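Serine acetyltransferase 1, putative (Entamoeba histolytica, PDB 7BW9) probably transfers an acetyl group from acetyl-CoA to serine on the route to cysteine, and binds cysteine. Local coordinates at residues T8-V13 against R56-V61; I21-T26 against I44-F49; L36-I41 against M133-V138. All coordinates share one frame; numbering follows the deposited sequence.

The three contacts trace a gradient from rim to core within the helical part of a chain that also carries a left-handed beta-helix. Interaction 3, between helices 36-45 and 128-144, is wholly buried and purely apolar. Interactions 1 and 2 lie farther from the chain centre, are only partly buried, and mix aromatic rings with polar groups. Helix 36-45 serves both interactions 2 and 3, whose contacts meet where M134 CE reaches F46 CE2. Interaction 2 is nested along the chain inside the loop closed by interaction 1, and L12 touches I44 between them. Only interaction 2 has a hydrogen bond across its segments, where a loop amide meets D48, just past the end of helix 36-45.

Interaction 1: T8-V13 against R56-V61; sequences TSQLLV and RTFNNV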
loop_
_atom_site.group_PDB
_atom_site.type_symbol
_atom_site.label_atom_id
_atom_site.label_comp_id
_atom_site.label_asym_id
_atom_site.label_seq_id
_atom_site.Cartn_x
_atom_site.Cartn_y
_atom_site.Cartn_z
ATOM N N THR A 8 -7.178 -33.610 -7.420
ATOM C CA THR A 8 -7.463 -32.179 -7.397
ATOM C C THR A 8 -7.190 -31.559 -8.763
ATOM O O THR A 8 -8.017 -30.803 -9.282
ATOM C CB THR A 8 -6.647 -31.505 -6.292
ATOM O OG1 THR A 8 -6.906 -32.160 -5.041
ATOM C CG2 THR A 8 -7.020 -30.038 -6.161
ATOM N N SER A 9 -6.076 -31.937 -9.395
ATOM C CA SER A 9 -5.789 -31.465 -10.746
ATOM C C SER A 9 -6.935 -31.814 -11.692
ATOM O O SER A 9 -7.427 -30.958 -12.438
ATOM C CB SER A 9 -4.471 -32.071 -11.243
ATOM O OG SER A 9 -3.360 -31.554 -10.533
ATOM N N GLN A 10 -7.398 -33.072 -11.649
ATOM C CA GLN A 10 -8.491 -33.495 -12.525
ATOM C C GLN A 10 -9.810 -32.810 -12.162
ATOM O O GLN A 10 -10.598 -32.460 -13.050
ATOM C CB GLN A 10 -8.640 -35.017 -12.476
ATOM C CG GLN A 10 -9.673 -35.591 -13.452
ATOM C CD GLN A 10 -9.560 -35.024 -14.872
ATOM O OE1 GLN A 10 -10.562 -34.620 -15.471
ATOM N NE2 GLN A 10 -8.342 -35.003 -15.414
ATOM N N LEU A 11 -10.076 -32.621 -10.868
ATOM C CA LEU A 11 -11.279 -31.886 -10.480
ATOM C C LEU A 11 -11.217 -30.437 -10.953
ATOM O O LEU A 11 -12.230 -29.871 -11.383
ATOM C CB LEU A 11 -11.475 -31.965 -8.965
ATOM C CG LEU A 11 -12.013 -33.335 -8.535
ATOM C CD1 LEU A 11 -12.123 -33.451 -7.031
ATOM C CD2 LEU A 11 -13.360 -33.613 -9.212
ATOM N N LEU A 12 -10.031 -29.826 -10.901
ATOM C CA LEU A 12 -9.896 -28.462 -11.400
ATOM C C LEU A 12 -10.161 -28.405 -12.896
ATOM O O LEU A 12 -10.879 -27.516 -13.371
ATOM C CB LEU A 12 -8.511 -27.917 -11.084
ATOM C CG LEU A 12 -8.276 -27.468 -9.646
ATOM C CD1 LEU A 12 -6.778 -27.329 -9.408
ATOM C CD2 LEU A 12 -8.980 -26.152 -9.427
ATOM N N VAL A 13 -9.603 -29.355 -13.655
ATOM C CA VAL A 13 -9.898 -29.428 -15.087
ATOM C C VAL A 13 -11.407 -29.514 -15.313
ATOM O O VAL A 13 -11.965 -28.829 -16.181
ATOM C CB VAL A 13 -9.163 -30.617 -15.739
ATOM C CG1 VAL A 13 -9.710 -30.862 -17.142
ATOM C CG2 VAL A 13 -7.663 -30.362 -15.794
ATOM N N ARG A 56 -1.878 -25.156 -20.858
ATOM C CA ARG A 56 -3.186 -25.349 -20.243
ATOM C C ARG A 56 -3.645 -26.798 -20.344
ATOM O O ARG A 56 -4.834 -27.079 -20.512
ATOM C CB ARG A 56 -4.212 -24.408 -20.862
ATOM C CG ARG A 56 -3.954 -22.956 -20.528
ATOM C CD ARG A 56 -4.846 -22.029 -21.309
ATOM N NE ARG A 56 -4.260 -20.697 -21.393
ATOM C CZ ARG A 56 -4.817 -19.690 -22.044
ATOM N NH1 ARG A 56 -5.978 -19.878 -22.665
ATOM N NH2 ARG A 56 -4.217 -18.504 -22.074
ATOM N N THR A 57 -2.717 -27.742 -20.222
ATOM C CA THR A 57 -3.044 -29.162 -20.201
ATOM C C THR A 57 -3.117 -29.662 -18.762
ATOM O O THR A 57 -2.649 -29.001 -17.833
ATOM C CB THR A 57 -2.004 -29.964 -20.990
ATOM O OG1 THR A 57 -0.791 -30.054 -20.227
ATOM C CG2 THR A 57 -1.728 -29.285 -22.326
ATOM N N PHE A 58 -3.703 -30.856 -18.588
ATOM C CA PHE A 58 -3.812 -31.446 -17.253
ATOM C C PHE A 58 -2.475 -31.405 -16.530
ATOM O O PHE A 58 -2.409 -31.110 -15.329
ATOM C CB PHE A 58 -4.319 -32.894 -17.340
ATOM C CG PHE A 58 -4.097 -33.694 -16.075
ATOM C CD1 PHE A 58 -2.901 -34.374 -15.856
ATOM C CD2 PHE A 58 -5.081 -33.760 -15.100
ATOM C CE1 PHE A 58 -2.697 -35.084 -14.691
ATOM C CE2 PHE A 58 -4.880 -34.480 -13.931
ATOM C CZ PHE A 58 -3.691 -35.141 -13.727
ATOM N N ASN A 59 -1.396 -31.685 -17.256
ATOM C CA ASN A 59 -0.083 -31.774 -16.636
ATOM C C ASN A 59 0.427 -30.409 -16.208
ATOM O O ASN A 59 1.108 -30.288 -15.184
ATOM C CB ASN A 59 0.898 -32.434 -17.599
ATOM C CG ASN A 59 1.731 -33.473 -16.919
ATOM O OD1 ASN A 59 2.600 -33.144 -16.103
ATOM N ND2 ASN A 59 1.458 -34.740 -17.215
ATOM N N ASN A 60 0.129 -29.372 -16.987
ATOM C CA ASN A 60 0.493 -28.025 -16.569
ATOM C C ASN A 60 -0.238 -27.647 -15.286
ATOM O O ASN A 60 0.355 -27.056 -14.380
ATOM C CB ASN A 60 0.198 -27.028 -17.691
ATOM C CG ASN A 60 1.087 -27.234 -18.908
ATOM O OD1 ASN A 60 0.599 -27.457 -20.018
ATOM N ND2 ASN A 60 2.398 -27.160 -18.704
ATOM N N VAL A 61 -1.519 -28.012 -15.180
ATOM C CA VAL A 61 -2.269 -27.786 -13.944
ATOM C C VAL A 61 -1.614 -28.529 -12.788
ATOM O O VAL A 61 -1.447 -27.986 -11.682
ATOM C CB VAL A 61 -3.738 -28.216 -14.136
ATOM C CG1 VAL A 61 -4.523 -28.150 -12.805
ATOM C CG2 VAL A 61 -4.403 -27.384 -15.237
#
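F58 pushes its ring obliquely in among S9, Q10 and V13, against the middle turns of helix 2-17. Its CB leaves the backbone with CG anti to the backbone N (chi1 164°), which carries the ring across to segment 8-13. Near the base of the ring, F58 CD2 lies 3.5 Å from Q10 NE2 and 4.3 Å from V13 CG2. Further out, F58 CE2 rests 3.6 Å from S9 CB and 3.7 Å from the backbone Q10 N. At the tip, F58 CZ is 4.0 Å from S9 CB. Q10 CA sits at the ring's edge, in its plane, while the Q10 side chain, bent at chi2, brings its amide to within 15° of parallel with the ring.

Such pairing of neighbouring helices belongs to the all-helical N-terminal region of serine acetyltransferases, here helices 2-17 and 58-79. S9 lies nearest V61 and V13 nearest F58, a register that runs in opposite directions along the two segments. T57 occupies the N-cap position of the second helix, and T57 OG1 donates a 3.0 Å hydrogen bond to N60 OD1.

On the buried side V61 takes over from the ring: V61 CG1 meets L12 CD1 at 4.2 Å. S9 OG turns back to L5 O of its own helix, leaving S9 CB to face F58, and L62 and L65 extend the apolar strip beyond V61.

Interaction 2: I21-T26 against I44-F49; sequences IAFKST and ILFPDF
D48 OD2 receives the backbone N of S25 in a nearly straight hydrogen bond, 3.1 Å between S25 N and D48 OD2 with an angle of 166° at the hydrogen. The donor arrives on the anti side of the carboxylate, 20° out of its plane. S25 O comes almost as close to the same oxygen, 3.2 Å from D48 OD2, but both are acceptors, so this approach brings no bond and may weaken the grip electrostatically. D48 OD1 has a long, weak ion pair with R56.

Beside the carboxylate, F49 packs against the same loop. With CG beside its own backbone N (chi1 -60°), the ring reaches back so that S25 CB lies 3.9 Å from F49 CE1. Another part of its rim meets a carbonyl: F23 O approaches F49 CE2 to 3.0 Å, at the edge and near the ring plane, a close C-H...O contact. The one ring-to-ring contact between the segments joins F23 and F46, which meet obliquely, F23 CD1 3.9 Å from F46 CE1.

F46 is where the chain leaves helix 36-45, and the turn it starts is closed by a 3.0 Å bond from F49 N to F46 O. V103 and I107 of helix 96-113 touch F46, A121 and I124 of helix 120-126 touch F49, and L120 touches F23. K24 contributes its CB near D48, while its NZ turns away to Q17 O.

The arrangement is a connecting loop held against the turn that follows helix 36-45, by the D48 carboxylate bonding a loop N-H and by the rings of F46 and F49 from the turn and F23 from the loop, within the helical N-terminal region that precedes the left-handed beta-helix in serine acetyltransferases.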
loop_
_atom_site.group_PDB
_atom_site.type_symbol
_atom_site.label_atom_id
_atom_site.label_comp_id
_atom_site.label_asym_id
_atom_site.label_seq_id
_atom_site.Cartn_x
_atom_site.Cartn_y
_atom_site.Cartn_z
ATOM N N ILE A 21 -19.650 -19.300 -19.583
ATOM C CA ILE A 21 -18.927 -18.705 -20.703
ATOM C C ILE A 21 -18.242 -17.408 -20.303
ATOM O O ILE A 21 -17.196 -17.049 -20.859
ATOM C CB ILE A 21 -19.900 -18.477 -21.882
ATOM C CG1 ILE A 21 -20.873 -19.648 -22.022
ATOM C CG2 ILE A 21 -19.145 -18.270 -23.179
ATOM C CD1 ILE A 21 -22.157 -19.509 -21.199
ATOM N N ALA A 22 -18.819 -16.678 -19.344
ATOM C CA ALA A 22 -18.271 -15.379 -18.971
ATOM C C ALA A 22 -16.884 -15.504 -18.359
ATOM O O ALA A 22 -16.100 -14.551 -18.408
ATOM C CB ALA A 22 -19.217 -14.671 -17.993
ATOM N N PHE A 23 -16.565 -16.659 -17.775
ATOM C CA PHE A 23 -15.273 -16.892 -17.147
ATOM C C PHE A 23 -14.222 -17.414 -18.106
ATOM O O PHE A 23 -13.075 -17.613 -17.692
ATOM C CB PHE A 23 -15.418 -17.880 -15.991
ATOM C CG PHE A 23 -16.092 -17.291 -14.798
ATOM C CD1 PHE A 23 -15.398 -16.455 -13.940
ATOM C CD2 PHE A 23 -17.431 -17.548 -14.548
ATOM C CE1 PHE A 23 -16.025 -15.903 -12.841
ATOM C CE2 PHE A 23 -18.066 -16.999 -13.453
ATOM C CZ PHE A 23 -17.358 -16.176 -12.595
ATOM N N LYS A 24 -14.578 -17.653 -19.362
ATOM C CA LYS A 24 -13.666 -18.243 -20.327
ATOM C C LYS A 24 -13.194 -17.181 -21.300
ATOM O O LYS A 24 -13.855 -16.157 -21.501
ATOM C CB LYS A 24 -14.337 -19.397 -21.074
ATOM C CG LYS A 24 -14.887 -20.454 -20.134
ATOM C CD LYS A 24 -15.735 -21.480 -20.854
ATOM C CE LYS A 24 -15.340 -22.881 -20.436
ATOM N NZ LYS A 24 -16.376 -23.904 -20.769
ATOM N N SER A 25 -12.029 -17.421 -21.884
ATOM C CA SER A 25 -11.467 -16.461 -22.815
ATOM C C SER A 25 -10.435 -17.184 -23.668
ATOM O O SER A 25 -9.651 -17.995 -23.162
ATOM C CB SER A 25 -10.857 -15.268 -22.071
ATOM O OG SER A 25 -9.844 -14.621 -22.819
ATOM N N THR A 26 -10.466 -16.906 -24.965
ATOM C CA THR A 26 -9.563 -17.514 -25.924
ATOM C C THR A 26 -8.335 -16.666 -26.170
ATOM O O THR A 26 -7.549 -16.981 -27.065
ATOM C CB THR A 26 -10.293 -17.746 -27.244
ATOM O OG1 THR A 26 -10.685 -16.479 -27.790
ATOM C CG2 THR A 26 -11.537 -18.600 -27.021
ATOM N N ILE A 44 -3.724 -21.219 -11.355
ATOM C CA ILE A 44 -4.509 -22.408 -11.020
ATOM C C ILE A 44 -6.006 -22.121 -11.125
ATOM O O ILE A 44 -6.770 -22.932 -11.661
ATOM C CB ILE A 44 -4.143 -22.928 -9.620
ATOM C CG1 ILE A 44 -2.723 -23.511 -9.611
ATOM C CG2 ILE A 44 -5.152 -23.978 -9.184
ATOM C CD1 ILE A 44 -2.090 -23.581 -8.223
ATOM N N LEU A 45 -6.458 -20.969 -10.623
ATOM C CA LEU A 45 -7.903 -20.741 -10.584
ATOM C C LEU A 45 -8.470 -20.248 -11.914
ATOM O O LEU A 45 -9.638 -20.510 -12.216
ATOM C CB LEU A 45 -8.256 -19.740 -9.489
ATOM C CG LEU A 45 -7.888 -20.106 -8.052
ATOM C CD1 LEU A 45 -8.152 -18.901 -7.187
ATOM C CD2 LEU A 45 -8.682 -21.295 -7.574
ATOM N N PHE A 46 -7.699 -19.516 -12.710
ATOM C CA PHE A 46 -8.190 -18.976 -13.977
ATOM C C PHE A 46 -7.106 -19.027 -15.035
ATOM O O PHE A 46 -6.597 -17.990 -15.470
ATOM C CB PHE A 46 -8.688 -17.546 -13.798
ATOM C CG PHE A 46 -9.781 -17.427 -12.823
ATOM C CD1 PHE A 46 -11.072 -17.773 -13.180
ATOM C CD2 PHE A 46 -9.528 -16.974 -11.536
ATOM C CE1 PHE A 46 -12.103 -17.662 -12.271
ATOM C CE2 PHE A 46 -10.555 -16.866 -10.617
ATOM C CZ PHE A 46 -11.846 -17.217 -10.988
ATOM N N PRO A 47 -6.744 -20.228 -15.493
ATOM C CA PRO A 47 -5.704 -20.320 -16.532
ATOM C C PRO A 47 -5.957 -19.420 -17.728
ATOM O O PRO A 47 -5.009 -18.831 -18.261
ATOM C CB PRO A 47 -5.721 -21.809 -16.917
ATOM C CG PRO A 47 -6.955 -22.403 -16.241
ATOM C CD PRO A 47 -7.177 -21.556 -15.027
ATOM N N ASP A 48 -7.210 -19.260 -18.149
ATOM C CA ASP A 48 -7.454 -18.484 -19.362
ATOM C C ASP A 48 -6.942 -17.050 -19.264
ATOM O O ASP A 48 -6.609 -16.457 -20.295
ATOM C CB ASP A 48 -8.942 -18.481 -19.703
ATOM C CG ASP A 48 -9.413 -19.809 -20.281
ATOM O OD1 ASP A 48 -8.648 -20.803 -20.233
ATOM O OD2 ASP A 48 -10.561 -19.857 -20.772
ATOM N N PHE A 49 -6.826 -16.488 -18.058
ATOM C CA PHE A 49 -6.422 -15.091 -17.931
ATOM C C PHE A 49 -4.970 -14.909 -17.527
ATOM O O PHE A 49 -4.465 -13.777 -17.578
ATOM C CB PHE A 49 -7.346 -14.364 -16.933
ATOM C CG PHE A 49 -8.787 -14.383 -17.356
ATOM C CD1 PHE A 49 -9.294 -13.386 -18.168
ATOM C CD2 PHE A 49 -9.613 -15.442 -17.009
ATOM C CE1 PHE A 49 -10.616 -13.425 -18.589
ATOM C CE2 PHE A 49 -10.928 -15.487 -17.429
ATOM C CZ PHE A 49 -11.431 -14.475 -18.220
#

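Interaction 3: L36-I41 against M133-V138; sequences LELELI and MMIQRV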
loop_
_atom_site.group_PDB
_atom_site.type_symbol
_atom_site.label_atom_id
_atom_site.label_comp_id
_atom_site.label_asym_id
_atom_site.label_seq_id
_atom_site.Cartn_x
_atom_site.Cartn_y
_atom_site.Cartn_z
ATOM N N LEU A 36 5.151 -15.537 -5.456
ATOM C CA LEU A 36 4.985 -16.895 -5.970
ATOM C C LEU A 36 3.566 -17.413 -5.744
ATOM O O LEU A 36 2.896 -17.824 -6.695
ATOM C CB LEU A 36 6.014 -17.838 -5.350
ATOM C CG LEU A 36 6.082 -19.223 -6.005
ATOM C CD1 LEU A 36 5.928 -19.131 -7.528
ATOM C CD2 LEU A 36 7.399 -19.902 -5.666
ATOM N N GLU A 37 3.069 -17.358 -4.499
ATOM C CA GLU A 37 1.761 -17.960 -4.221
ATOM C C GLU A 37 0.650 -17.281 -5.013
ATOM O O GLU A 37 -0.252 -17.957 -5.515
ATOM C CB GLU A 37 1.455 -17.924 -2.728
ATOM C CG GLU A 37 2.418 -18.719 -1.890
ATOM C CD GLU A 37 3.544 -17.851 -1.359
ATOM O OE1 GLU A 37 4.083 -17.028 -2.136
ATOM O OE2 GLU A 37 3.871 -17.976 -0.163
ATOM N N LEU A 38 0.709 -15.952 -5.170
ATOM C CA LEU A 38 -0.358 -15.264 -5.900
ATOM C C LEU A 38 -0.322 -15.605 -7.388
ATOM O O LEU A 38 -1.359 -15.914 -7.997
ATOM C CB LEU A 38 -0.257 -13.750 -5.702
ATOM C CG LEU A 38 -1.333 -13.016 -6.509
ATOM C CD1 LEU A 38 -2.751 -13.447 -6.083
ATOM C CD2 LEU A 38 -1.164 -11.502 -6.434
ATOM N N GLU A 39 0.864 -15.535 -7.997
ATOM C CA GLU A 39 0.978 -15.901 -9.407
ATOM C C GLU A 39 0.454 -17.311 -9.645
ATOM O O GLU A 39 -0.317 -17.551 -10.583
ATOM C CB GLU A 39 2.434 -15.779 -9.872
ATOM C CG GLU A 39 2.971 -14.371 -9.891
ATOM C CD GLU A 39 4.490 -14.322 -9.744
ATOM O OE1 GLU A 39 5.154 -15.344 -10.050
ATOM O OE2 GLU A 39 5.018 -13.264 -9.325
ATOM N N LEU A 40 0.828 -18.250 -8.777
ATOM C CA LEU A 40 0.412 -19.636 -8.976
ATOM C C LEU A 40 -1.078 -19.807 -8.760
ATOM O O LEU A 40 -1.749 -20.486 -9.550
ATOM C CB LEU A 40 1.193 -20.560 -8.048
ATOM C CG LEU A 40 2.625 -20.839 -8.520
ATOM C CD1 LEU A 40 3.341 -21.751 -7.533
ATOM C CD2 LEU A 40 2.609 -21.450 -9.921
ATOM N N ILE A 41 -1.619 -19.212 -7.688
ATOM C CA ILE A 41 -3.046 -19.353 -7.428
ATOM C C ILE A 41 -3.843 -18.762 -8.575
ATOM O O ILE A 41 -4.847 -19.338 -9.016
ATOM C CB ILE A 41 -3.402 -18.725 -6.065
ATOM C CG1 ILE A 41 -2.858 -19.620 -4.948
ATOM C CG2 ILE A 41 -4.890 -18.557 -5.905
ATOM C CD1 ILE A 41 -2.673 -18.918 -3.650
ATOM N N MET A 133 -8.773 -12.039 -1.779
ATOM C CA MET A 133 -9.634 -13.150 -1.393
ATOM C C MET A 133 -9.146 -14.483 -1.951
ATOM O O MET A 133 -9.299 -15.512 -1.284
ATOM C CB MET A 133 -11.073 -12.868 -1.824
ATOM C CG MET A 133 -11.753 -11.792 -0.950
ATOM S SD MET A 133 -11.486 -12.019 0.831
ATOM C CE MET A 133 -12.281 -13.625 1.040
ATOM N N MET A 134 -8.550 -14.494 -3.151
ATOM C CA MET A 134 -7.819 -15.682 -3.592
ATOM C C MET A 134 -6.826 -16.142 -2.525
ATOM O O MET A 134 -6.774 -17.321 -2.168
ATOM C CB MET A 134 -7.076 -15.398 -4.899
ATOM C CG MET A 134 -7.934 -14.983 -6.083
ATOM S SD MET A 134 -6.880 -14.820 -7.549
ATOM C CE MET A 134 -8.082 -14.511 -8.845
ATOM N N ILE A 135 -6.030 -15.214 -1.994
ATOM C CA ILE A 135 -5.068 -15.578 -0.959
ATOM C C ILE A 135 -5.774 -15.923 0.351
ATOM O O ILE A 135 -5.419 -16.908 1.017
ATOM C CB ILE A 135 -4.048 -14.447 -0.765
ATOM C CG1 ILE A 135 -3.383 -14.116 -2.095
ATOM C CG2 ILE A 135 -2.998 -14.830 0.280
ATOM C CD1 ILE A 135 -2.547 -15.277 -2.686
ATOM N N GLN A 136 -6.776 -15.120 0.752
ATOM C CA GLN A 136 -7.370 -15.295 2.080
ATOM C C GLN A 136 -8.078 -16.636 2.204
ATOM O O GLN A 136 -7.969 -17.306 3.238
ATOM C CB GLN A 136 -8.351 -14.162 2.398
ATOM C CG GLN A 136 -8.574 -13.947 3.933
ATOM C CD GLN A 136 -9.615 -14.882 4.527
ATOM O OE1 GLN A 136 -10.485 -15.371 3.812
ATOM N NE2 GLN A 136 -9.511 -15.160 5.827
ATOM N N ARG A 137 -8.819 -17.038 1.170
ATOM C CA ARG A 137 -9.525 -18.312 1.236
ATOM C C ARG A 137 -8.553 -19.490 1.283
ATOM O O ARG A 137 -8.846 -20.505 1.925
ATOM C CB ARG A 137 -10.498 -18.407 0.059
ATOM C CG ARG A 137 -11.537 -17.268 0.117
ATOM C CD ARG A 137 -12.801 -17.594 -0.626
ATOM N NE ARG A 137 -13.745 -16.477 -0.708
ATOM C CZ ARG A 137 -14.601 -16.137 0.262
ATOM N NH1 ARG A 137 -14.620 -16.809 1.405
ATOM N NH2 ARG A 137 -15.445 -15.127 0.080
ATOM N N VAL A 138 -7.379 -19.362 0.653
ATOM C CA VAL A 138 -6.341 -20.371 0.826
ATOM C C VAL A 138 -5.799 -20.329 2.245
ATOM O O VAL A 138 -5.767 -21.348 2.945
ATOM C CB VAL A 138 -5.211 -20.170 -0.200
ATOM C CG1 VAL A 138 -3.988 -20.950 0.227
ATOM C CG2 VAL A 138 -5.684 -20.565 -1.590
#
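I135 and I41 meet at the centre of this contact, their side chains at about a right angle, with I135 CD1 3.8 Å from I41 CD1. I135 turns at chi2 (-64°), which brings its CD1 against both L38 and I41. L38 also runs roughly perpendicular to I135, and L38 CD1 lies 3.9 Å from I135 CD1, so one methyl group serves two partners.

The outstretched chain of I41 (chi2 158°) goes on to meet V138 tip to tip, I41 CD1 and V138 CG2 being 4.0 Å apart. Its other branch behaves differently: the I41 and M134 side chains slide past each other in opposite directions, I41 CG2 lying 4.0 Å from M134 CB. The backbones remain well separated, with the segment axes approaching to 10.2 Å and crossing at 101°.

Around this apolar core, L154, M155 and I158 of helix 148-162 cover I135, L68 of helix 58-79 packs on I41, and V103 of helix 96-113 touches M134. Elsewhere on helix 128-144, R137 forms a salt bridge with D106 and hydrogen bonds to I172 O and G173 O, tying the bundle to strand 171-172 of the left-handed beta-helix and the residue after it.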